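Phosphodiesterase (Pseudomonas aeruginosa, PDB 4G75) is a colicin M-like bacteriocin, a magnesium-binding, peptidoglycan-degrading hydrolase that probably cleaves the lipid-linked peptidoglycan precursor in target bacteria. Local coordinates at residues M159-E164 with G208-E213; A35-I40 with S77-N82; G220-V223 with Q229-F232; F100-D105 with M110-N115. All coordinates share one frame; numbering follows the deposited sequence. Where two conformers were deposited one is given.

In the fold
Along the chain the order is contact 2, contact 4, contact 1, contact 3. Contacts 2 and 4 lie in the helical N-terminal half and use the two ends of helix 81-102; their centres are about 23 Å apart. Contact 1 is buried near the centre of the folded chain, its nearest atoms about 4 Å from those of contact 4, and holds two of the three magnesium-binding residues. Contact 3 lies farther along the same mixed sheet, about 29 Å from contact 1 between centres. Contacts 2 and 3 fall on opposite sides of the chain's centre, about 61 Å apart between centres. The metal site thus lies between an outlying helical region and an outlying hairpin.

Contact 1. Residues M159-E164 with G208-E213; sequences MNFPIE and GNTVGE. With MG (magnesium ion), chain B; EDO (1,2-ethanediol), chain D.
Phe-161 turns the edge of its ring to Thr-210 and meets Val-211 obliquely. Its CG is anti to the backbone N (chi1 -158°), which carries the ring across to segment 208-213. CE2 is the leading atom. It lies 3.9 Å from Thr-210 CG2 and 4.0 Å from Thr-210 CB, and CB sits in the plane of the ring. The neighbouring ring atom, CD2, is 4.1 Å from Val-211 CG1. Methyl groups of two consecutive residues thus meet neighbouring ring atoms, CE2 and CD2.

Thr-210 has its two branches doing different work. CG2 packs on the aromatic edge, while OG1 hydrogen-bonds to Val-206 O. That bond ties the loop back to helix 205-208 and fixes the rotation of the side chain.

Val-211 links the packing to the metal. Its side chain faces Phe-161, and the magnesium ion lies roughly on the other side of its CA. Val-211 O binds the ion at 2.2 Å, and Glu-213 O binds it at 2.4 Å. Asp-241 OD2 and two waters complete the ligands seen. The glutamate thus serves through its backbone, not its carboxylate. Gly-212 lies between them with positive phi, a conformation that favours glycine and is consistent with both carbonyls turning to one ion.

The loop runs from helix 205-208 into strand 213-224. Ile-277 of strand 275-278 touches both Phe-161 and Val-211. Thr-210 also packs on Thr-143 and Pro-144 of helix 143-153. Phe-161 itself follows the short strand 159-160, which pairs in parallel with strand 275-278.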
# COMPACT_ATOMS: atom_id res chain seq x y z
N MSE A 159 11.48 1.73 -2.20
CA MSE A 159 10.33 2.62 -2.19
C MSE A 159 10.30 3.35 -0.86
O MSE A 159 10.74 2.81 0.15
CB MSE A 159 9.03 1.84 -2.38
CG MSE A 159 8.91 1.18 -3.75
SE MSE A 159 8.63 2.49 -5.19
CE MSE A 159 6.83 3.08 -4.75
N ASN A 160 9.79 4.58 -0.86
CA ASN A 160 9.62 5.33 0.38
C ASN A 160 8.15 5.39 0.81
O ASN A 160 7.28 5.67 -0.01
CB ASN A 160 10.17 6.75 0.21
CG ASN A 160 11.68 6.81 0.31
OD1 ASN A 160 12.33 7.57 -0.41
ND2 ASN A 160 12.24 6.01 1.19
N PHE A 161 7.89 5.11 2.08
CA PHE A 161 6.58 5.31 2.69
C PHE A 161 6.78 6.37 3.78
O PHE A 161 7.16 6.05 4.91
CB PHE A 161 6.08 4.00 3.31
CG PHE A 161 4.58 3.92 3.49
CD1 PHE A 161 3.84 5.05 3.81
CD2 PHE A 161 3.92 2.70 3.38
CE1 PHE A 161 2.46 4.98 3.98
CE2 PHE A 161 2.55 2.62 3.55
CZ PHE A 161 1.82 3.76 3.84
N PRO A 162 6.56 7.65 3.43
CA PRO A 162 6.81 8.70 4.42
C PRO A 162 6.08 8.40 5.74
O PRO A 162 4.92 7.98 5.74
CB PRO A 162 6.25 9.96 3.75
CG PRO A 162 6.36 9.65 2.25
CD PRO A 162 6.08 8.18 2.14
N ILE A 163 6.77 8.61 6.86
CA ILE A 163 6.25 8.17 8.15
C ILE A 163 4.88 8.78 8.48
O ILE A 163 4.03 8.10 9.05
CB ILE A 163 7.25 8.42 9.30
CG1 ILE A 163 6.88 7.60 10.54
CG2 ILE A 163 7.38 9.91 9.60
CD1 ILE A 163 7.93 7.66 11.66
N GLU A 164 4.67 10.04 8.12
CA GLU A 164 3.41 10.71 8.41
C GLU A 164 2.25 10.15 7.58
O GLU A 164 1.08 10.35 7.91
CB GLU A 164 3.53 12.23 8.22
CG GLU A 164 3.72 12.71 6.79
CD GLU A 164 5.18 12.70 6.32
OE1 GLU A 164 6.05 12.16 7.04
OE2 GLU A 164 5.44 13.23 5.23
N GLY A 208 -0.90 -1.39 7.72
CA GLY A 208 -0.90 -2.77 8.15
C GLY A 208 -0.82 -3.76 7.01
O GLY A 208 -0.23 -4.84 7.14
N ASN A 209 -1.41 -3.39 5.88
CA ASN A 209 -1.48 -4.25 4.71
C ASN A 209 -0.31 -4.00 3.76
O ASN A 209 -0.20 -4.64 2.72
CB ASN A 209 -2.81 -3.99 3.99
CG ASN A 209 -3.21 -5.11 3.04
OD1 ASN A 209 -2.94 -6.29 3.27
ND2 ASN A 209 -3.87 -4.73 1.98
N THR A 210 0.56 -3.07 4.13
CA THR A 210 1.72 -2.74 3.31
C THR A 210 3.03 -3.08 4.02
O THR A 210 3.79 -3.94 3.56
CB THR A 210 1.72 -1.24 2.91
OG1 THR A 210 0.49 -0.92 2.25
CG2 THR A 210 2.88 -0.93 1.98
N VAL A 211 3.29 -2.39 5.12
CA VAL A 211 4.50 -2.63 5.91
C VAL A 211 4.27 -3.49 7.15
O VAL A 211 5.21 -4.08 7.66
CB VAL A 211 5.17 -1.31 6.35
CG1 VAL A 211 5.70 -0.57 5.13
CG2 VAL A 211 4.18 -0.44 7.13
N GLY A 212 3.04 -3.55 7.65
CA GLY A 212 2.73 -4.35 8.82
C GLY A 212 3.49 -3.91 10.06
O GLY A 212 3.42 -2.74 10.46
N GLU A 213 4.20 -4.84 10.70
CA GLU A 213 5.00 -4.48 11.86
C GLU A 213 6.30 -3.82 11.42
O GLU A 213 7.02 -4.36 10.59
CB GLU A 213 5.31 -5.70 12.73
CG GLU A 213 5.96 -5.32 14.06
CD GLU A 213 6.55 -6.51 14.80
OE1 GLU A 213 5.91 -6.96 15.78
OE2 GLU A 213 7.64 -6.98 14.43
MG MG B . 6.88 -5.37 8.43
C1 EDO D . 0.85 -8.89 2.68
O1 EDO D . 2.18 -8.70 2.20
C2 EDO D . 0.07 -7.59 2.58
O2 EDO D . -0.06 -7.19 1.21
O HOH W 1 8.67 -7.05 9.10
O HOH W 2 6.41 -6.84 6.42

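Contact 2. Residues A35-I40 with S77-N82; sequences AQVGYI and SLPFPN. With EDO (1,2-ethanediol), chain M.
Val-37 makes the direct apolar contact with one methyl. Its CG1 is anti to the backbone N (chi1 177°) and points out from helix 34-49. It lies 3.8 Å from Pro-79 CD, meeting the proline ring at a slant. The same methyl is 4.2 Å from Leu-78 CD2, at the tip of a side chain whose root lies farther off.

The hydrogen bonds are those of segment 77-82 to a 1,2-ethanediol, probably from the crystallisation liquor, lodged between the segments. Phe-80 N donates to its O2 at 2.8 Å, with a bent angle of 142° at the hydrogen. O2 returns a weak bond to Phe-80 O. The diol is also hydrogen-bonded to Glu-84 OE2.

Carbon contacts also hold the diol. Its C2 lies 3.6 Å from Gly-38 CA and 3.7 Å from Pro-79 CD. With no side chain, Gly-38 lets the diol close in, its O1 lying where one would start. Its C1 is met in plane by the edge of the Phe-80 ring, 3.5 Å from CD2. Pro-79 CB sits over one face of that ring, toward the rim.

Phe-80 is the N-cap residue of helix 81-102, so segment 77-82 brings the start of this helix beside helix 34-49. Pro-34 and Arg-45 of helix 34-49 extend the packing. Leu-61 of helix 55-65 packs on Leu-78, and Gln-64 OE1 accepts a hydrogen bond from Leu-78 N.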
# COMPACT_ATOMS: atom_id res chain seq x y z
N ALA A 35 -10.70 -7.63 -26.76
CA ALA A 35 -10.10 -6.38 -26.29
C ALA A 35 -11.17 -5.44 -25.73
O ALA A 35 -10.95 -4.75 -24.73
CB ALA A 35 -9.34 -5.71 -27.43
N GLN A 36 -12.33 -5.40 -26.38
CA GLN A 36 -13.43 -4.60 -25.88
C GLN A 36 -13.87 -5.12 -24.52
O GLN A 36 -14.16 -4.35 -23.61
CB GLN A 36 -14.61 -4.61 -26.86
CG GLN A 36 -15.80 -3.75 -26.45
CD GLN A 36 -16.81 -4.51 -25.60
OE1 GLN A 36 -16.77 -5.74 -25.50
NE2 GLN A 36 -17.74 -3.78 -24.98
N VAL A 37 -13.91 -6.44 -24.39
CA VAL A 37 -14.32 -7.06 -23.14
C VAL A 37 -13.32 -6.67 -22.05
O VAL A 37 -13.70 -6.39 -20.91
CB VAL A 37 -14.40 -8.59 -23.27
CG1 VAL A 37 -14.77 -9.22 -21.93
CG2 VAL A 37 -15.40 -8.98 -24.35
N GLY A 38 -12.04 -6.64 -22.42
CA GLY A 38 -10.99 -6.25 -21.50
C GLY A 38 -11.20 -4.83 -20.97
O GLY A 38 -11.08 -4.58 -19.78
N TYR A 39 -11.51 -3.90 -21.87
CA TYR A 39 -11.80 -2.53 -21.44
C TYR A 39 -12.97 -2.48 -20.48
O TYR A 39 -12.92 -1.79 -19.45
CB TYR A 39 -12.08 -1.63 -22.64
CG TYR A 39 -10.83 -1.04 -23.25
CD1 TYR A 39 -10.23 0.08 -22.68
CD2 TYR A 39 -10.26 -1.59 -24.39
CE1 TYR A 39 -9.10 0.63 -23.24
CE2 TYR A 39 -9.12 -1.04 -24.95
CZ TYR A 39 -8.55 0.07 -24.36
OH TYR A 39 -7.41 0.62 -24.91
N ILE A 40 -14.06 -3.17 -20.83
CA ILE A 40 -15.23 -3.20 -19.96
C ILE A 40 -14.86 -3.72 -18.59
O ILE A 40 -15.31 -3.19 -17.57
CB ILE A 40 -16.35 -4.08 -20.55
CG1 ILE A 40 -16.97 -3.39 -21.77
CG2 ILE A 40 -17.42 -4.35 -19.50
CD1 ILE A 40 -17.66 -2.08 -21.45
N SER A 77 -15.75 -14.18 -15.95
CA SER A 77 -14.60 -14.82 -16.58
C SER A 77 -14.26 -14.08 -17.87
O SER A 77 -15.14 -13.65 -18.61
CB SER A 77 -14.89 -16.30 -16.86
OG SER A 77 -15.84 -16.45 -17.89
N LEU A 78 -12.96 -13.95 -18.14
CA LEU A 78 -12.47 -13.14 -19.25
C LEU A 78 -11.76 -13.96 -20.31
O LEU A 78 -11.23 -15.04 -20.03
CB LEU A 78 -11.50 -12.07 -18.74
CG LEU A 78 -12.04 -11.10 -17.68
CD1 LEU A 78 -10.97 -10.07 -17.32
CD2 LEU A 78 -13.32 -10.41 -18.15
N PRO A 79 -11.73 -13.44 -21.54
CA PRO A 79 -10.93 -14.05 -22.60
C PRO A 79 -9.46 -14.13 -22.18
O PRO A 79 -8.86 -15.20 -22.21
CB PRO A 79 -11.11 -13.07 -23.77
CG PRO A 79 -12.40 -12.39 -23.50
CD PRO A 79 -12.52 -12.30 -22.01
N PHE A 80 -8.90 -12.99 -21.77
CA PHE A 80 -7.50 -12.94 -21.36
C PHE A 80 -7.35 -12.34 -19.95
O PHE A 80 -6.97 -11.17 -19.81
CB PHE A 80 -6.68 -12.11 -22.35
CG PHE A 80 -6.83 -12.55 -23.78
CD1 PHE A 80 -6.33 -13.76 -24.20
CD2 PHE A 80 -7.45 -11.72 -24.69
CE1 PHE A 80 -6.46 -14.15 -25.52
CE2 PHE A 80 -7.59 -12.11 -26.01
CZ PHE A 80 -7.09 -13.32 -26.43
N PRO A 81 -7.65 -13.13 -18.92
CA PRO A 81 -7.48 -12.70 -17.52
C PRO A 81 -6.01 -12.43 -17.23
O PRO A 81 -5.68 -11.61 -16.38
CB PRO A 81 -7.97 -13.92 -16.74
CG PRO A 81 -7.74 -15.08 -17.69
CD PRO A 81 -8.19 -14.49 -19.00
N ASN A 82 -5.13 -13.13 -17.95
CA ASN A 82 -3.71 -12.86 -17.89
C ASN A 82 -3.36 -11.43 -18.30
O ASN A 82 -2.61 -10.75 -17.61
CB ASN A 82 -2.90 -13.87 -18.71
CG ASN A 82 -3.38 -13.99 -20.15
OD1 ASN A 82 -4.57 -13.80 -20.45
ND2 ASN A 82 -2.47 -14.33 -21.05
C1 EDO M . -8.77 -9.02 -22.88
O1 EDO M . -7.80 -8.53 -21.95
C2 EDO M . -9.95 -9.63 -22.14
O2 EDO M . -9.47 -10.40 -21.03

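Contact 3. Residues G220-V223 with Q229-F232; sequences GILV and QWSF
Trp-230 opens the pairing by placing its CA 3.1 Å from Val-223 O, a CA-H...O contact. Its CG stands between the backbone N and the carbonyl carbon (chi1 67°), and the indole then brings CE3 to 4.0 Å from Leu-222 CD1. The two side chains meet at a slant.

Ser-231 forms the antiparallel hydrogen-bonded pair with Val-223. Val-223 N donates to Ser-231 O at 2.9 Å, almost straight at 172°. Ser-231 N donates back to Val-223 O at 3.0 Å. Their side chains lie on the opposite face from Leu-222, with Val-223 CB 4.0 Å from Ser-231 OG. A water donates to Ile-221 O and, weakly, to Ser-231 O.

Phe-232 makes the non-hydrogen-bonded pair with Leu-222, side chains on the same face as Trp-230. Its ring reaches back along the other strand. CD1 lies 3.4 Å from Ile-221 O, and CE1 lies 3.7 Å from Gly-220 CA, where the glycine leaves room for the ring.

The two strands run antiparallel, their segment directions at 176°, and form a beta hairpin. Strand 188-199 flanks strand 213-224, and strand 283-290 flanks strand 229-243. Leu-182 of helix 176-184 packs against Leu-222 and Trp-230.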
# COMPACT_ATOMS: atom_id res chain seq x y z
N GLY A 220 15.10 11.57 21.94
CA GLY A 220 14.85 12.89 22.46
C GLY A 220 15.49 13.15 23.80
O GLY A 220 16.43 12.45 24.21
N ILE A 221 14.98 14.16 24.49
CA ILE A 221 15.55 14.56 25.76
C ILE A 221 14.47 14.46 26.83
O ILE A 221 13.40 15.03 26.69
CB ILE A 221 16.05 16.00 25.71
CG1 ILE A 221 17.17 16.13 24.67
CG2 ILE A 221 16.54 16.44 27.08
CD1 ILE A 221 17.78 17.51 24.60
N LEU A 222 14.77 13.72 27.89
CA LEU A 222 13.89 13.61 29.03
C LEU A 222 14.41 14.50 30.15
O LEU A 222 15.61 14.53 30.41
CB LEU A 222 13.86 12.17 29.52
CG LEU A 222 13.14 11.90 30.84
CD1 LEU A 222 11.64 12.10 30.69
CD2 LEU A 222 13.44 10.49 31.33
N VAL A 223 13.51 15.24 30.80
CA VAL A 223 13.86 15.94 32.02
C VAL A 223 13.00 15.44 33.17
O VAL A 223 11.77 15.44 33.08
CB VAL A 223 13.69 17.47 31.89
CG1 VAL A 223 13.95 18.16 33.23
CG2 VAL A 223 14.62 18.01 30.81
N GLN A 229 7.72 16.51 38.50
CA GLN A 229 7.32 16.78 37.13
C GLN A 229 8.34 16.16 36.18
O GLN A 229 9.52 16.03 36.51
CB GLN A 229 7.25 18.28 36.86
CG GLN A 229 6.29 19.06 37.77
CD GLN A 229 4.84 18.73 37.51
OE1 GLN A 229 4.44 18.51 36.37
NE2 GLN A 229 4.03 18.71 38.57
N TRP A 230 7.87 15.76 35.00
CA TRP A 230 8.77 15.30 33.96
C TRP A 230 8.26 15.76 32.60
O TRP A 230 7.07 16.01 32.42
CB TRP A 230 8.94 13.78 34.02
CG TRP A 230 7.70 13.00 33.68
CD1 TRP A 230 6.80 12.46 34.55
CD2 TRP A 230 7.23 12.68 32.37
NE1 TRP A 230 5.80 11.82 33.87
CE2 TRP A 230 6.03 11.94 32.52
CE3 TRP A 230 7.70 12.94 31.08
CZ2 TRP A 230 5.30 11.47 31.43
CZ3 TRP A 230 6.97 12.47 29.99
CH2 TRP A 230 5.78 11.74 30.18
N SER A 231 9.17 15.89 31.65
CA SER A 231 8.77 16.21 30.30
C SER A 231 9.70 15.50 29.33
O SER A 231 10.87 15.23 29.65
CB SER A 231 8.79 17.73 30.07
OG SER A 231 10.08 18.26 30.31
N PHE A 232 9.17 15.16 28.17
CA PHE A 232 9.98 14.56 27.12
C PHE A 232 9.71 15.25 25.80
O PHE A 232 8.57 15.39 25.37
CB PHE A 232 9.70 13.07 27.00
CG PHE A 232 10.39 12.42 25.83
CD1 PHE A 232 11.74 12.12 25.88
CD2 PHE A 232 9.68 12.10 24.68
CE1 PHE A 232 12.38 11.52 24.80
CE2 PHE A 232 10.31 11.50 23.60
CZ PHE A 232 11.66 11.20 23.66
O HOH W 3 12.46 17.59 27.90

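Contact 4. Residues F100-D105 with M110-N115; sequences FSLGDD and MNRAQN. With EDO (1,2-ethanediol), chain N.
Arg-112 extends toward Asp-104 with CG anti to the backbone N (chi1 -164°), then bends at chi3 (-54°). The bend turns the NE side of the guanidinium to the carboxylate. Asp-104, with CG anti to its carbonyl carbon, holds both oxygens out to receive it. The two side chains cross at about a right angle, yet their flat ends lie nearly coplanar, 21° apart.

The result is a side-on, two-point salt bridge. Arg-112 NE donates to Asp-104 OD2 at 2.7 Å. The bond is almost straight, lies in the guanidinium plane and uses the syn lone pair of OD2. Arg-112 NH2 donates to Asp-104 OD1 at 2.9 Å, also on the syn side but tilted out of the carboxylate plane. Two bonds to two oxygens stop either group from rotating freely. They also give the buried carboxylate a charged partner.

The bridge spans the short turn that joins helices 81-102 and 106-113. Gly-103, with positive phi, leads the chain out of helix 81-102. Asp-105 is the N-cap of helix 106-113, and its side chain bonds Thr-108 OG1 and caps a backbone N near the helix start. Arg-112 reaches back from the far end of that second helix.

Leu-102 packs beside the bridge: its CD1 lies 3.5 Å from Arg-112 CD and close to Arg-112 NE, at 3.3 Å, meeting the guanidinium obliquely. Asn-98 of helix 81-102 touches both Asp-104 and Arg-112. Beyond the helix end, Gln-114 O accepts a hydrogen bond of 2.9 Å from O2 of a 1,2-ethanediol.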
# COMPACT_ATOMS: atom_id res chain seq x y z
N PHE A 100 -0.10 10.63 -4.74
CA PHE A 100 0.98 11.21 -3.94
C PHE A 100 1.58 12.45 -4.59
O PHE A 100 1.74 13.49 -3.95
CB PHE A 100 2.11 10.20 -3.68
CG PHE A 100 3.34 10.83 -3.07
CD1 PHE A 100 3.36 11.16 -1.73
CD2 PHE A 100 4.44 11.14 -3.85
CE1 PHE A 100 4.48 11.75 -1.16
CE2 PHE A 100 5.56 11.74 -3.29
CZ PHE A 100 5.58 12.04 -1.95
N SER A 101 1.91 12.33 -5.87
CA SER A 101 2.65 13.37 -6.58
C SER A 101 1.76 14.52 -7.03
O SER A 101 2.16 15.68 -6.98
CB SER A 101 3.36 12.77 -7.79
OG SER A 101 3.84 13.78 -8.65
N LEU A 102 0.55 14.20 -7.48
CA LEU A 102 -0.33 15.22 -8.04
C LEU A 102 -1.49 15.61 -7.14
O LEU A 102 -2.19 16.58 -7.41
CB LEU A 102 -0.89 14.75 -9.39
CG LEU A 102 0.10 14.27 -10.46
CD1 LEU A 102 -0.66 13.79 -11.70
CD2 LEU A 102 1.08 15.38 -10.83
N GLY A 103 -1.71 14.85 -6.07
CA GLY A 103 -2.86 15.08 -5.21
C GLY A 103 -4.19 14.76 -5.88
O GLY A 103 -5.23 15.30 -5.51
N ASP A 104 -4.15 13.88 -6.88
CA ASP A 104 -5.37 13.42 -7.53
C ASP A 104 -6.31 12.74 -6.54
O ASP A 104 -5.87 11.98 -5.68
CB ASP A 104 -5.04 12.39 -8.61
CG ASP A 104 -4.57 13.02 -9.91
OD1 ASP A 104 -4.77 14.25 -10.09
OD2 ASP A 104 -4.03 12.27 -10.75
N ASP A 105 -7.61 12.98 -6.70
CA ASP A 105 -8.62 12.17 -6.01
C ASP A 105 -8.54 10.77 -6.62
O ASP A 105 -7.90 10.58 -7.64
CB ASP A 105 -10.01 12.76 -6.21
CG ASP A 105 -10.44 12.76 -7.68
OD1 ASP A 105 -10.07 13.70 -8.41
OD2 ASP A 105 -11.14 11.82 -8.09
N MSE A 110 -6.90 7.13 -11.05
CA MSE A 110 -7.00 5.92 -11.84
C MSE A 110 -7.22 6.22 -13.32
O MSE A 110 -6.62 5.59 -14.18
CB MSE A 110 -8.12 5.01 -11.32
CG MSE A 110 -8.28 3.75 -12.15
SE MSE A 110 -6.70 2.59 -12.05
CE MSE A 110 -7.16 1.75 -10.35
N ASN A 111 -8.08 7.19 -13.63
CA ASN A 111 -8.30 7.54 -15.03
C ASN A 111 -7.04 8.08 -15.69
O ASN A 111 -6.76 7.77 -16.85
CB ASN A 111 -9.46 8.53 -15.18
CG ASN A 111 -10.80 7.89 -14.91
OD1 ASN A 111 -10.96 6.68 -15.08
ND2 ASN A 111 -11.77 8.69 -14.50
N ARG A 112 -6.27 8.86 -14.94
CA ARG A 112 -5.00 9.36 -15.45
C ARG A 112 -4.05 8.20 -15.72
O ARG A 112 -3.41 8.13 -16.78
CB ARG A 112 -4.37 10.36 -14.47
CG ARG A 112 -3.27 11.21 -15.09
CD ARG A 112 -2.55 12.09 -14.06
NE ARG A 112 -3.46 12.93 -13.28
CZ ARG A 112 -4.03 14.06 -13.73
NH1 ARG A 112 -3.81 14.48 -14.97
NH2 ARG A 112 -4.84 14.74 -12.94
N ALA A 113 -3.98 7.27 -14.77
CA ALA A 113 -3.14 6.09 -14.91
C ALA A 113 -3.55 5.23 -16.10
O ALA A 113 -2.70 4.58 -16.72
CB ALA A 113 -3.14 5.26 -13.60
N GLN A 114 -4.83 5.22 -16.43
CA GLN A 114 -5.32 4.33 -17.48
C GLN A 114 -5.48 5.03 -18.83
O GLN A 114 -6.01 4.46 -19.77
CB GLN A 114 -6.63 3.64 -17.05
CG GLN A 114 -6.42 2.76 -15.82
CD GLN A 114 -7.57 1.80 -15.54
OE1 GLN A 114 -8.74 2.20 -15.50
NE2 GLN A 114 -7.24 0.54 -15.33
N ASN A 115 -4.99 6.27 -18.91
CA ASN A 115 -5.06 7.02 -20.16
C ASN A 115 -3.90 6.65 -21.08
O ASN A 115 -3.01 7.45 -21.34
CB ASN A 115 -5.05 8.52 -19.88
CG ASN A 115 -5.42 9.34 -21.09
OD1 ASN A 115 -5.88 8.81 -22.10
ND2 ASN A 115 -5.23 10.65 -21.00
C1 EDO N . -8.56 6.74 -22.10
O1 EDO N . -8.35 6.14 -23.38
C2 EDO N . -9.38 5.80 -21.23
O2 EDO N . -8.62 4.60 -20.99